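Side-chain contacts in tetratricopeptide repeat protein (Parabacteroides merdae ATCC 43184, PDB 4R7S), which is of unknown function but probably acts as a protein-binding scaffold, as superhelical arrays of tetratricopeptide repeats commonly do: residues A[18-23]-A[52-57]; A[29-34]-A[42-47]; A[66-71]-A[75-80]; A[100-105]-A[109-114]. One frame throughout, in Å; residues are numbered along the deposited sequence. Where two conformers were deposited one is given.

Interaction 1: A[18-23]-A[52-57]; sequences GDLVSA and RRQGKL
L20 packs against R53 and Q54 through apolar contacts, giving up 98 Å² of its surface, the largest share in this meeting of residues 18-23 with 52-57. Its methyl CD1 lies 3.7 Å from R53 CB, at the root of the arginine, and the two side chains are roughly perpendicular. L20 CB comes within 3.9 Å of Q54 CG.

A second kind of contact is methyl over cation. R53 bends at chi3 (59°), and L20 CD2 then sits 3.7 Å above the guanidinium plane, displaced toward its rim. R53 NH1 also makes a weak hydrogen bond to a di(hydroxyethyl)ether molecule, probably from the crystallisation liquor.

The amide of Q54 supplies the polar fringe. Its OE1 touches V21 CG2 at 3.5 Å, whereas NE2 donates to E24 OE1 and to I50 O.

Helix ends frame the contact: G18 and G55, each with positive phi, end the helices before them in Schellman motifs, and D19 caps the start of helix 20-33. D19 OD1 accepts from S22 N at 3.1 Å with an N-H...O angle of 162°, the donor approaching 56° out of the carboxylate plane.

No hydrogen bond or salt bridge crosses between the segments. The chemistry implies nonpolar packing, probably dispersion, between them, while E24, one residue on, adds polar ties to Q54 and K56.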
loop_
_atom_site.group_PDB
_atom_site.type_symbol
_atom_site.label_atom_id
_atom_site.label_comp_id
_atom_site.label_asym_id
_atom_site.label_seq_id
_atom_site.Cartn_x
_atom_site.Cartn_y
_atom_site.Cartn_z
ATOM N N GLY A 18 -16.391 15.249 6.475
ATOM C CA GLY A 18 -15.887 14.772 5.186
ATOM C C GLY A 18 -15.651 15.886 4.159
ATOM O O GLY A 18 -15.349 15.616 2.997
ATOM N N ASP A 19 -15.778 17.150 4.572
ATOM C CA ASP A 19 -15.589 18.312 3.698
ATOM C C ASP A 19 -14.096 18.678 3.653
ATOM O O ASP A 19 -13.654 19.659 4.269
ATOM C CB ASP A 19 -16.460 19.497 4.179
ATOM C CG ASP A 19 -16.574 20.670 3.213
ATOM O OD1 ASP A 19 -15.781 20.723 2.226
ATOM O OD2 ASP A 19 -17.441 21.553 3.452
ATOM N N LEU A 20 -13.333 17.889 2.902
ATOM C CA LEU A 20 -11.889 18.094 2.787
ATOM C C LEU A 20 -11.511 19.411 2.079
ATOM O O LEU A 20 -10.450 19.957 2.386
ATOM C CB LEU A 20 -11.223 16.914 2.086
ATOM C CG LEU A 20 -11.549 15.533 2.655
ATOM C CD1 LEU A 20 -10.854 14.437 1.863
ATOM C CD2 LEU A 20 -11.239 15.442 4.157
ATOM N N VAL A 21 -12.373 19.928 1.173
ATOM C CA VAL A 21 -12.113 21.160 0.413
ATOM C C VAL A 21 -12.112 22.327 1.386
ATOM O O VAL A 21 -11.167 23.126 1.399
ATOM C CB VAL A 21 -13.138 21.349 -0.761
ATOM C CG1 VAL A 21 -13.081 22.761 -1.368
ATOM C CG2 VAL A 21 -12.931 20.287 -1.844
ATOM N N SER A 22 -13.150 22.389 2.237
ATOM C CA SER A 22 -13.271 23.433 3.238
ATOM C C SER A 22 -12.228 23.248 4.353
ATOM O O SER A 22 -11.626 24.237 4.766
ATOM C CB SER A 22 -14.676 23.454 3.816
ATOM O OG SER A 22 -15.649 23.695 2.817
ATOM N N ALA A 23 -11.976 22.008 4.799
ATOM C CA ALA A 23 -10.961 21.752 5.828
ATOM C C ALA A 23 -9.583 22.289 5.386
ATOM O O ALA A 23 -8.950 23.014 6.156
ATOM C CB ALA A 23 -10.883 20.266 6.149
ATOM N N ARG A 52 -3.857 14.780 0.281
ATOM C CA ARG A 52 -3.634 13.423 -0.237
ATOM C C ARG A 52 -4.974 12.682 -0.405
ATOM O O ARG A 52 -5.176 12.027 -1.423
ATOM C CB ARG A 52 -2.695 12.627 0.692
ATOM C CG ARG A 52 -2.203 11.316 0.085
ATOM C CD ARG A 52 -1.608 10.393 1.129
ATOM N NE ARG A 52 -1.026 9.214 0.488
ATOM C CZ ARG A 52 -0.368 8.246 1.115
ATOM N NH1 ARG A 52 -0.190 8.296 2.429
ATOM N NH2 ARG A 52 0.112 7.217 0.435
ATOM N N ARG A 53 -5.888 12.810 0.583
ATOM C CA ARG A 53 -7.207 12.179 0.558
ATOM C C ARG A 53 -8.124 12.783 -0.533
ATOM O O ARG A 53 -9.209 12.258 -0.768
ATOM C CB ARG A 53 -7.871 12.275 1.927
ATOM C CG ARG A 53 -7.327 11.290 2.960
ATOM C CD ARG A 53 -7.948 11.527 4.315
ATOM N NE ARG A 53 -9.404 11.386 4.282
ATOM C CZ ARG A 53 -10.235 11.868 5.201
ATOM N NH1 ARG A 53 -9.767 12.557 6.237
ATOM N NH2 ARG A 53 -11.542 11.682 5.083
ATOM N N GLN A 54 -7.675 13.859 -1.202
ATOM C CA GLN A 54 -8.368 14.513 -2.309
ATOM C C GLN A 54 -7.749 14.124 -3.650
ATOM O O GLN A 54 -8.299 14.471 -4.709
ATOM C CB GLN A 54 -8.311 16.028 -2.155
ATOM C CG GLN A 54 -9.444 16.604 -1.331
ATOM C CD GLN A 54 -9.234 18.090 -1.174
ATOM O OE1 GLN A 54 -9.683 18.906 -1.992
ATOM N NE2 GLN A 54 -8.463 18.461 -0.169
ATOM N N GLY A 55 -6.602 13.436 -3.590
ATOM C CA GLY A 55 -5.847 13.022 -4.761
ATOM C C GLY A 55 -4.867 14.072 -5.235
ATOM O O GLY A 55 -4.195 13.874 -6.251
ATOM N N LYS A 56 -4.773 15.208 -4.507
ATOM C CA LYS A 56 -3.841 16.312 -4.781
ATOM C C LYS A 56 -2.456 15.887 -4.227
ATOM O O LYS A 56 -1.932 16.455 -3.256
ATOM C CB LYS A 56 -4.355 17.621 -4.154
ATOM C CG LYS A 56 -5.835 17.896 -4.391
ATOM C CD LYS A 56 -6.113 19.385 -4.560
ATOM C CE LYS A 56 -6.747 20.044 -3.361
ATOM N NZ LYS A 56 -6.631 21.533 -3.404
ATOM N N LEU A 57 -1.901 14.840 -4.844
ATOM C CA LEU A 57 -0.669 14.172 -4.443
ATOM C C LEU A 57 0.586 15.073 -4.518
ATOM O O LEU A 57 1.378 15.059 -3.571
ATOM C CB LEU A 57 -0.459 12.898 -5.273
ATOM C CG LEU A 57 -1.599 11.860 -5.293
ATOM C CD1 LEU A 57 -1.128 10.560 -5.946
ATOM C CD2 LEU A 57 -2.150 11.559 -3.882
#

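Interaction 2: A[29-34]-A[42-47]; sequences AAMRKE and ALLTNL. With NO3 (nitrate ion), chain B.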
loop_
_atom_site.group_PDB
_atom_site.type_symbol
_atom_site.label_atom_id
_atom_site.label_comp_id
_atom_site.label_asym_id
_atom_site.label_seq_id
_atom_site.Cartn_x
_atom_site.Cartn_y
_atom_site.Cartn_z
ATOM N N ALA A 29 -5.981 29.228 5.646
ATOM C CA ALA A 29 -6.364 30.516 6.214
ATOM C C ALA A 29 -5.710 30.721 7.586
ATOM O O ALA A 29 -5.187 31.811 7.872
ATOM C CB ALA A 29 -7.875 30.610 6.318
ATOM N N ALA A 30 -5.715 29.676 8.427
ATOM C CA ALA A 30 -5.087 29.752 9.737
ATOM C C ALA A 30 -3.619 30.142 9.581
ATOM O O ALA A 30 -3.184 31.111 10.207
ATOM C CB ALA A 30 -5.220 28.428 10.472
HETATM N N MSE A 31 -2.909 29.497 8.637
HETATM C CA MSE A 31 -1.492 29.775 8.382
HETATM C C MSE A 31 -1.199 31.152 7.763
HETATM O O MSE A 31 -0.087 31.661 7.926
HETATM C CB MSE A 31 -0.887 28.670 7.555
HETATM C CG MSE A 31 -0.624 27.468 8.421
HETATM SE SE MSE A 31 0.172 26.051 7.475
HETATM C CE MSE A 31 1.739 27.104 6.631
ATOM N N ARG A 32 -2.178 31.778 7.106
ATOM C CA ARG A 32 -1.992 33.140 6.603
ATOM C C ARG A 32 -2.160 34.111 7.747
ATOM O O ARG A 32 -1.559 35.189 7.720
ATOM C CB ARG A 32 -2.969 33.480 5.477
ATOM C CG ARG A 32 -2.638 32.832 4.140
ATOM C CD ARG A 32 -3.514 33.380 3.022
ATOM N NE ARG A 32 -4.927 33.038 3.194
ATOM C CZ ARG A 32 -5.515 31.975 2.655
ATOM N NH1 ARG A 32 -4.819 31.133 1.895
ATOM N NH2 ARG A 32 -6.807 31.751 2.858
ATOM N N LYS A 33 -2.986 33.738 8.763
ATOM C CA LYS A 33 -3.238 34.603 9.936
ATOM C C LYS A 33 -1.996 34.654 10.836
ATOM O O LYS A 33 -1.607 35.744 11.235
ATOM C CB LYS A 33 -4.496 34.177 10.728
ATOM C CG LYS A 33 -4.851 35.066 11.929
ATOM C CD LYS A 33 -5.384 36.458 11.569
ATOM C CE LYS A 33 -5.704 37.278 12.805
ATOM N NZ LYS A 33 -6.132 38.668 12.478
ATOM N N GLU A 34 -1.358 33.513 11.115
ATOM C CA GLU A 34 -0.148 33.479 11.952
ATOM C C GLU A 34 0.978 32.774 11.183
ATOM O O GLU A 34 1.305 31.622 11.481
ATOM C CB GLU A 34 -0.414 32.810 13.319
ATOM C CG GLU A 34 -1.526 33.461 14.135
ATOM C CD GLU A 34 -1.623 33.145 15.617
ATOM O OE1 GLU A 34 -0.656 32.600 16.196
ATOM O OE2 GLU A 34 -2.655 33.518 16.219
ATOM N N ALA A 42 2.462 21.271 12.415
ATOM C CA ALA A 42 1.394 20.326 12.703
ATOM C C ALA A 42 0.240 20.555 11.753
ATOM O O ALA A 42 -0.382 19.589 11.302
ATOM C CB ALA A 42 0.930 20.467 14.139
ATOM N N LEU A 43 -0.028 21.826 11.428
ATOM C CA LEU A 43 -1.101 22.194 10.522
ATOM C C LEU A 43 -0.760 21.716 9.125
ATOM O O LEU A 43 -1.636 21.175 8.442
ATOM C CB LEU A 43 -1.357 23.713 10.541
ATOM C CG LEU A 43 -1.847 24.309 11.858
ATOM C CD1 LEU A 43 -2.364 25.739 11.642
ATOM C CD2 LEU A 43 -2.927 23.423 12.490
ATOM N N LEU A 44 0.532 21.856 8.729
ATOM C CA LEU A 44 1.027 21.415 7.425
ATOM C C LEU A 44 0.919 19.894 7.291
ATOM O O LEU A 44 0.621 19.419 6.200
ATOM C CB LEU A 44 2.459 21.893 7.158
ATOM C CG LEU A 44 2.555 23.381 6.815
ATOM C CD1 LEU A 44 3.869 23.992 7.270
ATOM C CD2 LEU A 44 2.263 23.652 5.357
ATOM N N THR A 45 1.056 19.143 8.398
ATOM C CA THR A 45 0.946 17.677 8.381
ATOM C C THR A 45 -0.495 17.296 8.035
ATOM O O THR A 45 -0.683 16.532 7.083
ATOM C CB THR A 45 1.449 17.031 9.689
ATOM O OG1 THR A 45 2.719 17.580 10.039
ATOM C CG2 THR A 45 1.624 15.548 9.561
ATOM N N ASN A 46 -1.494 17.865 8.775
ATOM C CA ASN A 46 -2.940 17.676 8.566
ATOM C C ASN A 46 -3.328 18.047 7.140
ATOM O O ASN A 46 -3.997 17.263 6.471
ATOM C CB ASN A 46 -3.767 18.533 9.545
ATOM C CG ASN A 46 -3.610 18.236 11.021
ATOM O OD1 ASN A 46 -3.413 17.082 11.446
ATOM N ND2 ASN A 46 -3.779 19.290 11.837
ATOM N N LEU A 47 -2.860 19.213 6.662
ATOM C CA LEU A 47 -3.096 19.720 5.304
ATOM C C LEU A 47 -2.601 18.692 4.279
ATOM O O LEU A 47 -3.361 18.319 3.389
ATOM C CB LEU A 47 -2.433 21.099 5.098
ATOM C CG LEU A 47 -2.579 21.758 3.721
ATOM C CD1 LEU A 47 -4.014 22.193 3.437
ATOM C CD2 LEU A 47 -1.671 22.976 3.601
HETATM N N NO3 B . -2.509 39.327 11.855
HETATM O O1 NO3 B . -3.425 39.995 11.403
HETATM O O2 NO3 B . -2.657 38.459 12.700
HETATM O O3 NO3 B . -1.279 39.560 11.417
#
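L43 O accepts the amide of L47 at 2.9 Å, an ordinary helical bond; the side chain of L43 points toward helix 20-33. No hydrogen bond runs between residues 29-34 and 42-47, and the 191 Å² buried there is largely hydrocarbon and selenium. M31, present as selenomethionine, does most of the touching. Its chain is extended to the selenium and then bends at chi3 (52°), which lays both SE and CE against the branch of L44: SE is 3.6 Å from L44 CG, and CE is 3.7 Å from L44 CD2. These two side chains lie nearly at right angles. M31 and L43 instead run antiparallel alongside one another, with M31 CG 4.0 Å from L43 CD1. That same methyl reaches A30 CB at 4.1 Å, so it is shared by two successive residues of helix 20-33. On the same helix, K33 NZ hydrogen-bonds to O1 of a nitrate ion at 3.2 Å, probably a crystallisation additive. L43 also packs on Y4 and I8 of helix 2-16. The axes of the short segments 29-33 and 42-47 approach to 11.0 Å, with 159° between their directions, the nearly antiparallel packing of consecutive helices typical of a tetratricopeptide repeat array.

Interaction 3: A[66-71]-A[75-80]; sequences SALSGH and ITILEN. With EDO (1,2-ethanediol), chain H.
In the tetratricopeptide repeat array, the connection between consecutive helices 57-68 and 75-87 brings A67 and L68, at the end of the first, against I77 and L78 in the first turns of the second. The chain leaves helix 57-68 through a type I turn from L68 to H71, and the CA atoms of L68 and I77 come within 6.3 Å of each other. No hydrogen bond crosses between the segments; the contact is buried and mostly methyl packing.

I77 contributes most, with 88 Å² buried by the other segment. Its CG1 stands beside the backbone N (chi1 -53°) and carries CD1 to A67, where it lies 3.8 Å from A67 CB and also touches the carbonyl of that residue. The other branch, I77 CG2, rests 3.8 Å from L68 CD1. This leucine methyl is shared, because L78 CD2 approaches it at the same distance from the neighbouring position on helix 75-87; L68 and L78 are set almost square to each other. H71 CB is a loose neighbour, 4.4 Å from I77 CD1, and the imidazole itself stacks on the ring of Y41. Beyond this core, L78 continues onto L101 of helix 91-104, and A67 packs on L44 and T45 of helix 40-52.

On helix 75-87, a side-chain bond is added to the helical pattern. T76 O accepts from N80 N at 2.9 Å and from N80 ND2 at 2.7 Å; the latter bond has an N-H...O angle of 155° and its donor stands 46° out of the carbonyl plane.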
loop_
_atom_site.group_PDB
_atom_site.type_symbol
_atom_site.label_atom_id
_atom_site.label_comp_id
_atom_site.label_asym_id
_atom_site.label_seq_id
_atom_site.Cartn_x
_atom_site.Cartn_y
_atom_site.Cartn_z
ATOM N N SER A 66 7.258 20.718 3.740
ATOM C CA SER A 66 7.269 21.932 4.548
ATOM C C SER A 66 7.213 21.599 6.014
ATOM O O SER A 66 7.988 22.156 6.779
ATOM C CB SER A 66 6.096 22.833 4.179
ATOM O OG SER A 66 6.177 23.242 2.823
ATOM N N ALA A 67 6.306 20.688 6.415
ATOM C CA ALA A 67 6.143 20.215 7.798
ATOM C C ALA A 67 7.443 19.595 8.326
ATOM O O ALA A 67 7.810 19.813 9.468
ATOM C CB ALA A 67 5.013 19.184 7.864
ATOM N N LEU A 68 8.124 18.812 7.485
ATOM C CA LEU A 68 9.344 18.097 7.835
ATOM C C LEU A 68 10.530 19.060 8.106
ATOM O O LEU A 68 11.333 18.787 9.004
ATOM C CB LEU A 68 9.690 17.074 6.735
ATOM C CG LEU A 68 10.703 16.004 7.116
ATOM C CD1 LEU A 68 10.196 15.116 8.244
ATOM C CD2 LEU A 68 11.063 15.174 5.941
ATOM N N SER A 69 10.583 20.188 7.376
ATOM C CA SER A 69 11.599 21.251 7.428
ATOM C C SER A 69 12.313 21.460 8.818
ATOM O O SER A 69 13.555 21.363 8.892
ATOM C CB SER A 69 10.998 22.574 6.973
ATOM O OG SER A 69 12.020 23.539 6.811
ATOM N N GLY A 70 11.556 21.749 9.880
ATOM C CA GLY A 70 12.183 21.949 11.182
ATOM C C GLY A 70 12.083 20.756 12.104
ATOM O O GLY A 70 12.537 20.827 13.245
ATOM N N HIS A 71 11.455 19.661 11.621
ATOM C CA HIS A 71 11.165 18.453 12.388
ATOM C C HIS A 71 11.504 17.203 11.577
ATOM O O HIS A 71 10.663 16.319 11.425
ATOM C CB HIS A 71 9.670 18.465 12.786
ATOM C CG HIS A 71 9.242 19.751 13.424
ATOM N ND1 HIS A 71 9.045 20.895 12.672
ATOM C CD2 HIS A 71 9.057 20.046 14.730
ATOM C CE1 HIS A 71 8.751 21.846 13.541
ATOM N NE2 HIS A 71 8.721 21.377 14.788
ATOM N N ILE A 75 8.289 10.954 13.195
ATOM C CA ILE A 75 7.753 9.646 12.789
ATOM C C ILE A 75 6.520 9.813 11.893
ATOM O O ILE A 75 6.518 9.244 10.803
ATOM C CB ILE A 75 7.451 8.775 14.052
ATOM C CG1 ILE A 75 8.737 8.107 14.549
ATOM C CG2 ILE A 75 6.375 7.699 13.804
ATOM C CD1 ILE A 75 9.348 8.748 15.735
ATOM N N THR A 76 5.508 10.620 12.328
ATOM C CA THR A 76 4.267 10.833 11.581
ATOM C C THR A 76 4.538 11.420 10.209
ATOM O O THR A 76 4.127 10.812 9.232
ATOM C CB THR A 76 3.273 11.679 12.365
ATOM O OG1 THR A 76 2.994 11.009 13.590
ATOM C CG2 THR A 76 1.966 11.886 11.609
ATOM N N ILE A 77 5.262 12.543 10.123
ATOM C CA ILE A 77 5.563 13.189 8.848
ATOM C C ILE A 77 6.356 12.228 7.928
ATOM O O ILE A 77 5.994 12.093 6.765
ATOM C CB ILE A 77 6.274 14.572 9.047
ATOM C CG1 ILE A 77 5.456 15.469 10.008
ATOM C CG2 ILE A 77 6.475 15.290 7.688
ATOM C CD1 ILE A 77 6.225 16.764 10.549
ATOM N N LEU A 78 7.368 11.521 8.460
ATOM C CA LEU A 78 8.195 10.606 7.677
ATOM C C LEU A 78 7.395 9.432 7.168
ATOM O O LEU A 78 7.511 9.081 5.997
ATOM C CB LEU A 78 9.412 10.116 8.491
ATOM C CG LEU A 78 10.507 11.162 8.732
ATOM C CD1 LEU A 78 11.463 10.685 9.788
ATOM C CD2 LEU A 78 11.247 11.517 7.437
ATOM N N GLU A 79 6.551 8.858 8.027
ATOM C CA GLU A 79 5.685 7.730 7.688
ATOM C C GLU A 79 4.654 8.137 6.622
ATOM O O GLU A 79 4.421 7.371 5.699
ATOM C CB GLU A 79 4.996 7.203 8.959
ATOM C CG GLU A 79 4.043 6.044 8.735
ATOM C CD GLU A 79 3.162 5.707 9.919
ATOM O OE1 GLU A 79 3.704 5.513 11.031
ATOM O OE2 GLU A 79 1.931 5.586 9.724
ATOM N N ASN A 80 4.084 9.341 6.714
ATOM C CA ASN A 80 3.089 9.768 5.737
ATOM C C ASN A 80 3.713 10.141 4.385
ATOM O O ASN A 80 3.193 9.723 3.347
ATOM C CB ASN A 80 2.232 10.909 6.297
ATOM C CG ASN A 80 1.206 10.375 7.268
ATOM O OD1 ASN A 80 0.154 9.855 6.897
ATOM N ND2 ASN A 80 1.536 10.359 8.519
HETATM C C1 EDO H . -3.056 11.022 9.540
HETATM O O1 EDO H . -2.774 9.851 8.764
HETATM C C2 EDO H . -1.845 12.004 9.539
HETATM O O2 EDO H . -2.289 13.341 9.314
#

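Interaction 4: A[100-105]-A[109-114]; sequences TLLIEN and QEALYC. With EDO (1,2-ethanediol), chain I.
Different first torsions in two successive leucines bring both onto A111: L101 has CG opposite its own backbone N (chi1 -151°), and L102 has CG beside it (chi1 -71°). The methyls L101 CD2 and L102 CD2 consequently reach A111 CB at 3.8 Å and 3.7 Å. The small side chain of A111 points toward helix 91-104 and is met by both leucines. L102 CD2 has a second partner, L112 CG at 3.6 Å, and the two leucine side chains pass at an oblique angle. L102 CD1 completes the fit by lying 3.8 Å from A111 O, so this side chain covers the backbone of helix 109-121 as well as its side chains.

All four touching residues are buried, and no hydrogen bond crosses between 100-105 and 109-114. E110, on helix 109-121, carries polar contacts instead. Its OE2 accepts from O2 of a 1,2-ethanediol molecule, probably from the crystallisation liquor, at 3.2 Å, and E110 OE1 forms a salt bridge with R144. The diol carbon C1 lies 3.7 Å from Y113 CE2, at the ring edge and near its plane.

L112 extends the packing to K134 and I135 of helix 125-138. The axes of segments 100-104 and 109-114 approach to 9.7 Å, with 131° between their directions. A short loop joining consecutive helices that pack through small and branched apolar side chains fits the tetratricopeptide repeat family, to which both segments belong.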
loop_
_atom_site.group_PDB
_atom_site.type_symbol
_atom_site.label_atom_id
_atom_site.label_comp_id
_atom_site.label_asym_id
_atom_site.label_seq_id
_atom_site.Cartn_x
_atom_site.Cartn_y
_atom_site.Cartn_z
ATOM N N THR A 100 15.529 7.130 7.319
ATOM C CA THR A 100 15.597 8.193 8.323
ATOM C C THR A 100 14.798 7.729 9.549
ATOM O O THR A 100 15.312 7.732 10.675
ATOM C CB THR A 100 15.063 9.541 7.747
ATOM O OG1 THR A 100 15.834 9.923 6.606
ATOM C CG2 THR A 100 15.069 10.671 8.782
ATOM N N LEU A 101 13.555 7.299 9.310
ATOM C CA LEU A 101 12.665 6.828 10.365
ATOM C C LEU A 101 13.292 5.686 11.181
ATOM O O LEU A 101 13.375 5.803 12.401
ATOM C CB LEU A 101 11.321 6.372 9.754
ATOM C CG LEU A 101 10.117 6.503 10.620
ATOM C CD1 LEU A 101 8.875 6.456 9.778
ATOM C CD2 LEU A 101 10.066 5.412 11.646
ATOM N N LEU A 102 13.750 4.609 10.504
ATOM C CA LEU A 102 14.267 3.397 11.141
ATOM C C LEU A 102 15.667 3.549 11.780
ATOM O O LEU A 102 15.977 2.803 12.704
ATOM C CB LEU A 102 14.205 2.202 10.171
ATOM C CG LEU A 102 12.752 1.727 9.925
ATOM C CD1 LEU A 102 12.623 0.875 8.686
ATOM C CD2 LEU A 102 12.150 1.064 11.180
ATOM N N ILE A 103 16.484 4.511 11.353
ATOM C CA ILE A 103 17.755 4.739 12.043
ATOM C C ILE A 103 17.388 5.386 13.410
ATOM O O ILE A 103 17.972 5.022 14.429
ATOM C CB ILE A 103 18.751 5.571 11.166
ATOM C CG1 ILE A 103 19.293 4.749 9.949
ATOM C CG2 ILE A 103 19.882 6.228 11.975
ATOM C CD1 ILE A 103 19.974 3.354 10.228
ATOM N N GLU A 104 16.327 6.222 13.435
ATOM C CA GLU A 104 15.818 6.841 14.658
ATOM C C GLU A 104 15.123 5.820 15.556
ATOM O O GLU A 104 15.478 5.725 16.732
ATOM C CB GLU A 104 14.866 7.999 14.339
ATOM C CG GLU A 104 15.598 9.316 14.208
ATOM C CD GLU A 104 16.017 9.991 15.501
ATOM O OE1 GLU A 104 15.167 10.135 16.411
ATOM O OE2 GLU A 104 17.181 10.448 15.568
ATOM N N ASN A 105 14.131 5.074 15.007
ATOM C CA ASN A 105 13.402 4.030 15.754
ATOM C C ASN A 105 13.530 2.721 14.992
ATOM O O ASN A 105 12.716 2.414 14.116
ATOM C CB ASN A 105 11.916 4.372 16.048
ATOM C CG ASN A 105 11.172 3.351 16.926
ATOM O OD1 ASN A 105 11.732 2.353 17.408
ATOM N ND2 ASN A 105 9.885 3.597 17.188
ATOM N N GLN A 109 7.268 -0.716 13.641
ATOM C CA GLN A 109 6.656 -1.800 12.868
ATOM C C GLN A 109 6.046 -1.378 11.524
ATOM O O GLN A 109 6.239 -2.102 10.556
ATOM C CB GLN A 109 5.634 -2.581 13.708
ATOM C CG GLN A 109 6.328 -3.348 14.837
ATOM C CD GLN A 109 5.407 -4.205 15.675
ATOM O OE1 GLN A 109 4.618 -5.003 15.169
ATOM N NE2 GLN A 109 5.552 -4.125 16.987
ATOM N N GLU A 110 5.348 -0.249 11.432
ATOM C CA GLU A 110 4.794 0.145 10.128
ATOM C C GLU A 110 5.913 0.465 9.137
ATOM O O GLU A 110 5.797 0.099 7.968
ATOM C CB GLU A 110 3.841 1.337 10.249
ATOM C CG GLU A 110 3.190 1.735 8.925
ATOM C CD GLU A 110 2.071 0.832 8.438
ATOM O OE1 GLU A 110 1.569 -0.002 9.229
ATOM O OE2 GLU A 110 1.665 0.987 7.266
ATOM N N ALA A 111 6.980 1.152 9.607
ATOM C CA ALA A 111 8.127 1.515 8.773
ATOM C C ALA A 111 8.875 0.249 8.293
ATOM O O ALA A 111 9.201 0.149 7.108
ATOM C CB ALA A 111 9.080 2.434 9.541
ATOM N N LEU A 112 9.113 -0.712 9.209
ATOM C CA LEU A 112 9.786 -1.971 8.910
ATOM C C LEU A 112 9.025 -2.749 7.837
ATOM O O LEU A 112 9.642 -3.226 6.883
ATOM C CB LEU A 112 9.940 -2.824 10.182
ATOM C CG LEU A 112 11.011 -2.391 11.175
ATOM C CD1 LEU A 112 10.773 -3.020 12.522
ATOM C CD2 LEU A 112 12.421 -2.708 10.653
ATOM N N TYR A 113 7.694 -2.850 7.986
ATOM C CA TYR A 113 6.832 -3.576 7.054
ATOM C C TYR A 113 6.874 -2.960 5.670
ATOM O O TYR A 113 7.051 -3.683 4.698
ATOM C CB TYR A 113 5.382 -3.636 7.555
ATOM C CG TYR A 113 4.465 -4.433 6.650
ATOM C CD1 TYR A 113 4.637 -5.805 6.480
ATOM C CD2 TYR A 113 3.411 -3.819 5.977
ATOM C CE1 TYR A 113 3.815 -6.536 5.621
ATOM C CE2 TYR A 113 2.576 -4.542 5.124
ATOM C CZ TYR A 113 2.780 -5.901 4.952
ATOM O OH TYR A 113 1.943 -6.612 4.131
ATOM N N CYS A 114 6.739 -1.635 5.587
ATOM C CA CYS A 114 6.716 -0.904 4.325
ATOM C C CYS A 114 8.069 -0.923 3.646
ATOM O O CYS A 114 8.113 -1.102 2.430
ATOM C CB CYS A 114 6.214 0.518 4.532
ATOM S SG CYS A 114 4.459 0.618 4.960
HETATM C C1 EDO I . 1.260 -1.568 3.276
HETATM O O1 EDO I . 1.623 -0.866 2.097
HETATM C C2 EDO I . 0.755 -0.568 4.354
HETATM O O2 EDO I . 0.319 -1.264 5.516
#

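Overall arrangement
Interactions 2, 3 and 4 follow one another along the array, with centres about 14 Å apart at each step and about 27 Å between interactions 2 and 4. Interactions 2 and 3 touch directly: T45 OG1 lies 3.5 Å from I77 CG1. Interactions 3 and 4 are joined by L78 CD1 and T100 CG2, 3.7 Å apart. Interaction 1 shares helix 20-33 with interaction 2, its centre about 14 Å away, and meets interaction 3 where R52 NH1 is 3.8 Å from N80 O. Interaction 1 lies at the surface, interaction 2 is partly buried, and interactions 3 and 4 are buried. No active site is known; the nitrate and diol molecules probably come from the crystallisation liquor.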